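Local coordinates for cephalosporin acylase (PDB 2NLZ), which probably acts as a cephalosporin acylase-like amidohydrolase of the N-terminal nucleophile superfamily, related to gamma-glutamyltranspeptidases, its natural substrate unproven, at residues I68-V76 and T118-L129; Q300-F308 and F442-M453. The protein carries 1 engineered substitution. One frame throughout, in Å; residues are numbered along the deposited sequence.

Contact 1: I68-V76 and T118-L129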
loop_
_atom_site.group_PDB
_atom_site.type_symbol
_atom_site.label_atom_id
_atom_site.label_comp_id
_atom_site.label_asym_id
_atom_site.label_seq_id
_atom_site.Cartn_x
_atom_site.Cartn_y
_atom_site.Cartn_z
ATOM N N ILE D 68 27.658 23.498 20.564
ATOM C CA ILE D 68 29.086 23.542 20.850
ATOM C C ILE D 68 29.299 23.022 22.265
ATOM O O ILE D 68 30.331 22.434 22.576
ATOM C CB ILE D 68 29.636 24.969 20.698
ATOM C CG1 ILE D 68 29.026 25.608 19.444
ATOM C CG2 ILE D 68 31.175 24.969 20.694
ATOM C CD1 ILE D 68 29.830 26.702 18.816
ATOM N N GLY D 69 28.292 23.214 23.109
ATOM C CA GLY D 69 28.294 22.657 24.457
ATOM C C GLY D 69 27.852 21.206 24.560
ATOM O O GLY D 69 27.369 20.777 25.613
ATOM N N SER D 70 28.026 20.449 23.474
ATOM C CA SER D 70 27.706 19.018 23.450
ATOM C C SER D 70 28.867 18.195 23.954
ATOM O O SER D 70 29.969 18.712 24.116
ATOM C CB SER D 70 27.394 18.578 22.018
ATOM O OG SER D 70 26.149 19.093 21.573
ATOM N N ASP D 71 28.631 16.915 24.212
ATOM C CA ASP D 71 29.749 15.971 24.134
ATOM C C ASP D 71 29.612 15.062 22.913
ATOM O O ASP D 71 28.577 15.092 22.246
ATOM C CB ASP D 71 30.090 15.232 25.454
ATOM C CG ASP D 71 28.891 14.770 26.219
ATOM O OD1 ASP D 71 29.006 14.720 27.457
ATOM O OD2 ASP D 71 27.853 14.455 25.607
ATOM N N ALA D 72 30.667 14.302 22.610
ATOM C CA ALA D 72 30.747 13.528 21.368
ATOM C C ALA D 72 31.323 12.128 21.562
ATOM O O ALA D 72 31.907 11.832 22.594
ATOM C CB ALA D 72 31.572 14.289 20.343
ATOM N N PHE D 73 31.152 11.272 20.559
ATOM C CA PHE D 73 31.748 9.930 20.547
ATOM C C PHE D 73 32.153 9.564 19.122
ATOM O O PHE D 73 31.513 10.005 18.150
ATOM C CB PHE D 73 30.759 8.881 21.058
ATOM C CG PHE D 73 30.639 8.814 22.559
ATOM C CD1 PHE D 73 31.381 7.905 23.285
ATOM C CD2 PHE D 73 29.736 9.630 23.242
ATOM C CE1 PHE D 73 31.243 7.823 24.664
ATOM C CE2 PHE D 73 29.596 9.563 24.627
ATOM C CZ PHE D 73 30.350 8.655 25.336
ATOM N N ALA D 74 33.198 8.746 18.987
ATOM C CA ALA D 74 33.651 8.326 17.653
ATOM C C ALA D 74 34.271 6.944 17.607
ATOM O O ALA D 74 34.993 6.543 18.522
ATOM C CB ALA D 74 34.607 9.346 17.048
ATOM N N LEU D 75 33.946 6.216 16.543
ATOM C CA LEU D 75 34.690 5.034 16.158
ATOM C C LEU D 75 35.352 5.360 14.834
ATOM O O LEU D 75 34.674 5.578 13.828
ATOM C CB LEU D 75 33.794 3.800 16.041
ATOM C CG LEU D 75 33.524 3.012 17.332
ATOM C CD1 LEU D 75 32.600 1.833 17.100
ATOM C CD2 LEU D 75 34.832 2.538 17.934
ATOM N N VAL D 76 36.679 5.431 14.842
ATOM C CA VAL D 76 37.416 5.794 13.633
ATOM C C VAL D 76 38.333 4.658 13.180
ATOM O O VAL D 76 39.113 4.117 13.966
ATOM C CB VAL D 76 38.164 7.165 13.792
ATOM C CG1 VAL D 76 38.732 7.310 15.181
ATOM C CG2 VAL D 76 39.259 7.314 12.766
ATOM N N THR D 118 26.825 18.888 32.492
ATOM C CA THR D 118 28.149 18.285 32.677
ATOM C C THR D 118 29.130 18.941 31.705
ATOM O O THR D 118 28.693 19.644 30.793
ATOM C CB THR D 118 28.112 16.759 32.440
ATOM O OG1 THR D 118 27.746 16.471 31.081
ATOM C CG2 THR D 118 27.123 16.125 33.378
ATOM N N VAL D 119 30.435 18.719 31.872
ATOM C CA VAL D 119 31.396 19.375 30.971
ATOM C C VAL D 119 31.202 18.919 29.526
ATOM O O VAL D 119 31.153 17.719 29.250
ATOM C CB VAL D 119 32.911 19.303 31.426
ATOM C CG1 VAL D 119 33.092 19.958 32.773
ATOM C CG2 VAL D 119 33.446 17.892 31.476
ATOM N N PRO D 120 31.006 19.889 28.614
ATOM C CA PRO D 120 30.898 19.617 27.191
ATOM C C PRO D 120 32.195 19.038 26.653
ATOM O O PRO D 120 33.204 19.731 26.623
ATOM C CB PRO D 120 30.668 21.005 26.586
ATOM C CG PRO D 120 30.151 21.829 27.685
ATOM C CD PRO D 120 30.837 21.322 28.907
ATOM N N GLY D 121 32.162 17.778 26.228
ATOM C CA GLY D 121 33.357 17.108 25.719
ATOM C C GLY D 121 33.667 17.200 24.225
ATOM O O GLY D 121 34.777 16.861 23.791
ATOM N N ALA D 122 32.695 17.660 23.440
ATOM C CA ALA D 122 32.803 17.652 21.978
ATOM C C ALA D 122 33.915 18.522 21.387
ATOM O O ALA D 122 34.660 18.039 20.532
ATOM C CB ALA D 122 31.447 17.959 21.310
ATOM N N PRO D 123 34.038 19.797 21.818
ATOM C CA PRO D 123 35.136 20.575 21.240
ATOM C C PRO D 123 36.518 19.936 21.429
ATOM O O PRO D 123 37.334 19.965 20.509
ATOM C CB PRO D 123 35.043 21.914 21.972
ATOM C CG PRO D 123 33.636 22.002 22.404
ATOM C CD PRO D 123 33.252 20.606 22.769
ATOM N N GLY D 124 36.757 19.339 22.591
ATOM C CA GLY D 124 38.013 18.630 22.848
ATOM C C GLY D 124 38.161 17.401 21.974
ATOM O O GLY D 124 39.257 17.099 21.478
ATOM N N ALA D 125 37.049 16.696 21.778
ATOM C CA ALA D 125 37.018 15.547 20.880
ATOM C C ALA D 125 37.345 15.938 19.443
ATOM O O ALA D 125 38.007 15.189 18.739
ATOM C CB ALA D 125 35.679 14.854 20.952
ATOM N N TRP D 126 36.890 17.111 19.021
ATOM C CA TRP D 126 37.224 17.617 17.698
ATOM C C TRP D 126 38.734 17.747 17.568
ATOM O O TRP D 126 39.336 17.157 16.677
ATOM C CB TRP D 126 36.571 18.981 17.431
ATOM C CG TRP D 126 35.067 19.009 17.482
ATOM C CD1 TRP D 126 34.216 17.967 17.259
ATOM C CD2 TRP D 126 34.240 20.154 17.738
ATOM N NE1 TRP D 126 32.909 18.386 17.389
ATOM C CE2 TRP D 126 32.898 19.725 17.678
ATOM C CE3 TRP D 126 34.504 21.503 18.017
ATOM C CZ2 TRP D 126 31.821 20.597 17.890
ATOM C CZ3 TRP D 126 33.435 22.362 18.236
ATOM C CH2 TRP D 126 32.111 21.904 18.166
ATOM N N ALA D 127 39.332 18.512 18.475
ATOM C CA ALA D 127 40.770 18.790 18.470
ATOM C C ALA D 127 41.644 17.534 18.492
ATOM O O ALA D 127 42.557 17.398 17.665
ATOM C CB ALA D 127 41.132 19.699 19.630
ATOM N N GLU D 128 41.361 16.630 19.432
ATOM C CA GLU D 128 42.094 15.372 19.543
ATOM C C GLU D 128 41.969 14.490 18.303
ATOM O O GLU D 128 42.917 13.793 17.939
ATOM C CB GLU D 128 41.661 14.585 20.781
ATOM C CG GLU D 128 42.618 14.707 21.971
ATOM C CD GLU D 128 43.889 13.883 21.827
ATOM O OE1 GLU D 128 43.830 12.759 21.293
ATOM O OE2 GLU D 128 44.952 14.365 22.267
ATOM N N LEU D 129 40.804 14.526 17.664
ATOM C CA LEU D 129 40.576 13.769 16.446
ATOM C C LEU D 129 41.446 14.327 15.327
ATOM O O LEU D 129 42.027 13.569 14.552
ATOM C CB LEU D 129 39.103 13.849 16.060
ATOM C CG LEU D 129 38.333 12.615 15.591
ATOM C CD1 LEU D 129 39.006 11.330 15.993
ATOM C CD2 LEU D 129 36.932 12.671 16.180
#
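Ala72, Ala74 and Val76 of the strand lie against Ala122, Ala125 and Leu129 of the helix in a buried helix-on-strand contact, within what is probably the layered alpha-beta-beta-alpha fold of N-terminal nucleophile hydrolases. The two segments run roughly alongside, 37° between their directions and 6.7 Å between axes at closest approach. Small residues suit so close a fit: the methyl of Ala72 meets Ala122 CB at 3.8 Å and also reaches Ala125. Further along, Leu129 splits its two methyls, giving CD2 to Ala74 CB and CD1 to Val76 CG1. Between these contacts Phe73 points away from the helix, its ring edge-to-face with His419. At the other end Ile68 sets its CG2 branch anti to the backbone N, where it meets Trp126 CH2 at 4.1 Å; the indole NE1 is hydrogen-bonded to Gln375 OE1. Pro120 spreads its CB and CG over the Gly69 backbone, and Pro123, which has no N-H to satisfy near the helix start, puts CG by Ile68 O. One backbone hydrogen bond joins the segments: Ala122 N donates to Ser70 O over 3.0 Å, nearly straight at 162° but tilted 31° from the carbonyl plane.

Contact 2: Q300-F308 and F442-M453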
loop_
_atom_site.group_PDB
_atom_site.type_symbol
_atom_site.label_atom_id
_atom_site.label_comp_id
_atom_site.label_asym_id
_atom_site.label_seq_id
_atom_site.Cartn_x
_atom_site.Cartn_y
_atom_site.Cartn_z
ATOM N N GLN D 300 13.573 -10.475 18.129
ATOM C CA GLN D 300 14.209 -9.157 18.154
ATOM C C GLN D 300 13.796 -8.419 19.415
ATOM O O GLN D 300 14.631 -8.163 20.278
ATOM C CB GLN D 300 13.815 -8.303 16.940
ATOM C CG GLN D 300 14.505 -8.645 15.639
ATOM C CD GLN D 300 14.161 -7.682 14.506
ATOM O OE1 GLN D 300 12.997 -7.418 14.246
ATOM N NE2 GLN D 300 15.179 -7.171 13.820
ATOM N N ILE D 301 12.499 -8.114 19.515
ATOM C CA ILE D 301 11.914 -7.314 20.611
ATOM C C ILE D 301 12.180 -7.907 22.007
ATOM O O ILE D 301 12.531 -7.181 22.941
ATOM C CB ILE D 301 10.378 -7.072 20.389
ATOM C CG1 ILE D 301 10.138 -6.206 19.155
ATOM C CG2 ILE D 301 9.725 -6.391 21.579
ATOM C CD1 ILE D 301 8.745 -6.348 18.560
ATOM N N GLU D 302 12.046 -9.225 22.142
ATOM C CA GLU D 302 12.309 -9.867 23.430
ATOM C C GLU D 302 13.763 -9.772 23.880
ATOM O O GLU D 302 14.026 -9.418 25.029
ATOM C CB GLU D 302 11.841 -11.314 23.421
ATOM C CG GLU D 302 10.339 -11.477 23.247
ATOM C CD GLU D 302 9.525 -10.996 24.441
ATOM O OE1 GLU D 302 9.377 -9.766 24.639
ATOM O OE2 GLU D 302 9.007 -11.868 25.170
ATOM N N ALA D 303 14.689 -10.073 22.966
ATOM C CA ALA D 303 16.134 -9.984 23.224
ATOM C C ALA D 303 16.542 -8.570 23.606
ATOM O O ALA D 303 17.274 -8.353 24.578
ATOM C CB ALA D 303 16.932 -10.453 22.006
ATOM N N MET D 304 16.046 -7.608 22.838
ATOM C CA MET D 304 16.315 -6.209 23.112
ATOM C C MET D 304 15.871 -5.865 24.519
ATOM O O MET D 304 16.621 -5.247 25.269
ATOM C CB MET D 304 15.629 -5.301 22.082
ATOM C CG MET D 304 15.866 -3.800 22.282
ATOM S SD MET D 304 17.581 -3.358 22.649
ATOM C CE MET D 304 18.399 -3.782 21.113
ATOM N N LYS D 305 14.662 -6.290 24.869
ATOM C CA LYS D 305 14.091 -6.005 26.175
ATOM C C LYS D 305 14.996 -6.459 27.304
ATOM O O LYS D 305 15.305 -5.668 28.188
ATOM C CB LYS D 305 12.695 -6.614 26.309
ATOM C CG LYS D 305 11.596 -5.704 25.790
ATOM C CD LYS D 305 10.372 -6.488 25.360
ATOM C CE LYS D 305 9.577 -7.002 26.547
ATOM N NZ LYS D 305 8.482 -7.917 26.107
ATOM N N LEU D 306 15.448 -7.708 27.256
ATOM C CA LEU D 306 16.283 -8.252 28.329
ATOM C C LEU D 306 17.604 -7.501 28.473
ATOM O O LEU D 306 18.017 -7.158 29.580
ATOM C CB LEU D 306 16.535 -9.742 28.115
ATOM C CG LEU D 306 15.272 -10.614 28.074
ATOM C CD1 LEU D 306 15.514 -11.896 27.275
ATOM C CD2 LEU D 306 14.743 -10.906 29.492
ATOM N N ALA D 307 18.232 -7.227 27.335
ATOM C CA ALA D 307 19.489 -6.509 27.281
ATOM C C ALA D 307 19.375 -5.075 27.793
ATOM O O ALA D 307 20.300 -4.561 28.432
ATOM C CB ALA D 307 20.021 -6.516 25.854
ATOM N N PHE D 308 18.249 -4.429 27.511
ATOM C CA PHE D 308 18.106 -3.019 27.832
ATOM C C PHE D 308 17.968 -2.789 29.335
ATOM O O PHE D 308 18.497 -1.807 29.867
ATOM C CB PHE D 308 16.936 -2.388 27.074
ATOM C CG PHE D 308 17.231 -1.016 26.533
ATOM C CD1 PHE D 308 17.719 -0.010 27.357
ATOM C CD2 PHE D 308 17.010 -0.727 25.191
ATOM C CE1 PHE D 308 17.998 1.265 26.855
ATOM C CE2 PHE D 308 17.280 0.550 24.673
ATOM C CZ PHE D 308 17.781 1.543 25.510
ATOM N N PHE D 442 16.964 6.689 23.639
ATOM C CA PHE D 442 16.878 5.277 24.041
ATOM C C PHE D 442 16.432 4.342 22.906
ATOM O O PHE D 442 16.387 3.120 23.073
ATOM C CB PHE D 442 15.979 5.117 25.267
ATOM C CG PHE D 442 16.580 5.667 26.533
ATOM C CD1 PHE D 442 16.220 6.930 27.005
ATOM C CD2 PHE D 442 17.506 4.923 27.256
ATOM C CE1 PHE D 442 16.769 7.439 28.186
ATOM C CE2 PHE D 442 18.062 5.427 28.433
ATOM C CZ PHE D 442 17.691 6.688 28.897
ATOM N N MET D 443 16.106 4.926 21.751
ATOM C CA MET D 443 15.897 4.163 20.520
ATOM C C MET D 443 17.227 3.567 20.020
ATOM O O MET D 443 17.249 2.522 19.352
ATOM C CB MET D 443 15.270 5.068 19.442
ATOM C CG MET D 443 15.418 4.586 17.985
ATOM S SD MET D 443 14.207 3.335 17.548
ATOM C CE MET D 443 14.832 2.751 15.974
ATOM N N GLN D 444 18.330 4.228 20.377
ATOM C CA GLN D 444 19.625 3.983 19.739
ATOM C C GLN D 444 20.069 2.524 19.634
ATOM O O GLN D 444 20.290 2.034 18.517
ATOM C CB GLN D 444 20.724 4.909 20.296
ATOM C CG GLN D 444 20.490 6.374 19.901
ATOM C CD GLN D 444 21.744 7.217 19.862
ATOM O OE1 GLN D 444 21.749 8.355 20.328
ATOM N NE2 GLN D 444 22.809 6.673 19.299
ATOM N N PRO D 445 20.150 1.808 20.771
ATOM C CA PRO D 445 20.560 0.410 20.656
ATOM C C PRO D 445 19.572 -0.438 19.842
ATOM O O PRO D 445 19.994 -1.338 19.100
ATOM C CB PRO D 445 20.600 -0.062 22.109
ATOM C CG PRO D 445 20.688 1.187 22.923
ATOM C CD PRO D 445 19.903 2.189 22.169
ATOM N N GLN D 446 18.279 -0.128 19.972
ATOM C CA GLN D 446 17.226 -0.821 19.241
ATOM C C GLN D 446 17.380 -0.615 17.741
ATOM O O GLN D 446 17.215 -1.562 16.955
ATOM C CB GLN D 446 15.854 -0.371 19.728
ATOM C CG GLN D 446 15.775 -0.290 21.252
ATOM C CD GLN D 446 14.356 -0.125 21.779
ATOM O OE1 GLN D 446 13.436 -0.872 21.410
ATOM N NE2 GLN D 446 14.178 0.853 22.668
ATOM N N GLY D 447 17.734 0.612 17.357
ATOM C CA GLY D 447 18.050 0.939 15.963
ATOM C C GLY D 447 19.322 0.279 15.454
ATOM O O GLY D 447 19.413 -0.101 14.285
ATOM N N HIS D 448 20.301 0.148 16.341
ATOM C CA HIS D 448 21.521 -0.590 16.045
ATOM C C HIS D 448 21.208 -2.077 15.818
ATOM O O HIS D 448 21.741 -2.697 14.895
ATOM C CB HIS D 448 22.530 -0.435 17.183
ATOM C CG HIS D 448 23.312 0.839 17.134
ATOM N ND1 HIS D 448 24.631 0.913 17.519
ATOM C CD2 HIS D 448 22.967 2.089 16.738
ATOM C CE1 HIS D 448 25.065 2.152 17.368
ATOM N NE2 HIS D 448 24.073 2.888 16.904
ATOM N N MET D 449 20.338 -2.647 16.647
ATOM C CA MET D 449 19.992 -4.053 16.481
ATOM C C MET D 449 19.262 -4.263 15.168
ATOM O O MET D 449 19.506 -5.253 14.473
ATOM C CB MET D 449 19.137 -4.583 17.637
ATOM C CG MET D 449 19.116 -6.109 17.688
ATOM S SD MET D 449 18.019 -6.949 18.871
ATOM C CE MET D 449 16.494 -6.176 18.449
ATOM N N GLN D 450 18.381 -3.322 14.825
ATOM C CA GLN D 450 17.595 -3.458 13.602
ATOM C C GLN D 450 18.452 -3.342 12.345
ATOM O O GLN D 450 18.387 -4.241 11.509
ATOM C CB GLN D 450 16.369 -2.542 13.592
ATOM C CG GLN D 450 15.288 -3.020 14.565
ATOM C CD GLN D 450 14.242 -1.956 14.882
ATOM O OE1 GLN D 450 13.347 -1.696 14.081
ATOM N NE2 GLN D 450 14.333 -1.361 16.063
ATOM N N VAL D 451 19.294 -2.303 12.234
ATOM C CA VAL D 451 20.141 -2.176 11.033
ATOM C C VAL D 451 21.129 -3.334 10.913
ATOM O O VAL D 451 21.421 -3.778 9.800
ATOM C CB VAL D 451 20.895 -0.808 10.873
ATOM C CG1 VAL D 451 19.946 0.369 10.972
ATOM C CG2 VAL D 451 22.016 -0.671 11.869
ATOM N N MET D 452 21.619 -3.837 12.050
ATOM C CA MET D 452 22.564 -4.958 12.025
ATOM C C MET D 452 21.914 -6.235 11.508
ATOM O O MET D 452 22.492 -6.952 10.682
ATOM C CB MET D 452 23.246 -5.184 13.387
ATOM C CG MET D 452 24.418 -4.224 13.693
ATOM S SD MET D 452 25.688 -4.182 12.406
ATOM C CE MET D 452 25.156 -2.853 11.323
ATOM N N MET D 453 20.699 -6.501 11.968
ATOM C CA MET D 453 19.970 -7.671 11.488
ATOM C C MET D 453 19.472 -7.488 10.055
ATOM O O MET D 453 19.489 -8.430 9.265
ATOM C CB MET D 453 18.831 -8.002 12.429
ATOM C CG MET D 453 19.319 -8.519 13.734
ATOM S SD MET D 453 18.047 -9.508 14.482
ATOM C CE MET D 453 17.774 -8.542 15.924
#
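Met304 fits against Pro445, Gln446 and Met449 where helix 300-308 packs across helix 444-453, an antiparallel-leaning pair probably in a helical layer of the N-terminal nucleophile fold, crossing at 142° with their axes 10.8 Å apart at closest approach. No hydrogen bond links them, and flexible methionines fill the interface by following the shape of their neighbours. With CG anti to the backbone N (chi1 -180°) and bends at the next two torsions, Met304 curls its terminal methyl over the other helix, where CE meets Met449 CB at 3.6 Å and lies close to Pro445 O. Met449 answers in the opposite direction, its CE reaching Gln300 CB at 3.7 Å. Beyond it Met453 and Gln300 slide past each other, Met453 SD 3.8 Å from Gln300 CG, while Gln300 OE1 is hydrogen-bonded to Trp471 NE1 of strand 471-473.

Gln446 crosses Met304 at about a right angle, CG to CG 3.7 Å, with its polar end held at both atoms: NE2 donates to Phe442 O at 3.2 Å, and OE1 accepts from Trp473 N. With Gln446 cut back to an alanine, Phe442 O and Trp473 N would probably lose these partners, and a gap would open beside Met304 and Phe308.

In contrast to this buried part, the contact reaches its rim at Phe442, its one partly exposed member. There the Phe308 ring presents its edge to Phe442 O, and its CE1 comes within 3.7 Å of Phe442 CD2, also at a ring edge. Pro445 CG touches Phe308 CE2 at 3.9 Å, where a compact, rigid ring suits the first turn of the helix.

Around the contact, helix 274-283 packs on Met304 and Met449, strand 471-473 runs beside Gln446 and Met449, and strand 431-438 receives Val451 and Met452 from another side of helix 444-457.

From the N terminus, contact 1 comes first: strand 71-78 leads into strand 81-87 and helix 97-101, and the chain then returns as helix 122-133, closing a loop of 41 residues. Contact 2 opens only later and spans 133 residues, so the two follow in series and neither nest nor cross. Its longer loop includes strands 359-365 and 370-376, and the pairing of strands 370-376 and 71-78 links the loop of contact 2 to contact 1. The centres of contact 1 and contact 2 are about 26 Å apart, on opposite sides of the chain's centre; the nearest atoms of contact 1 and contact 2 are about 8 Å apart. Contact 1 seats a helix on a strand, whereas contact 2 joins two helices, one of which also packs on strand 431-438.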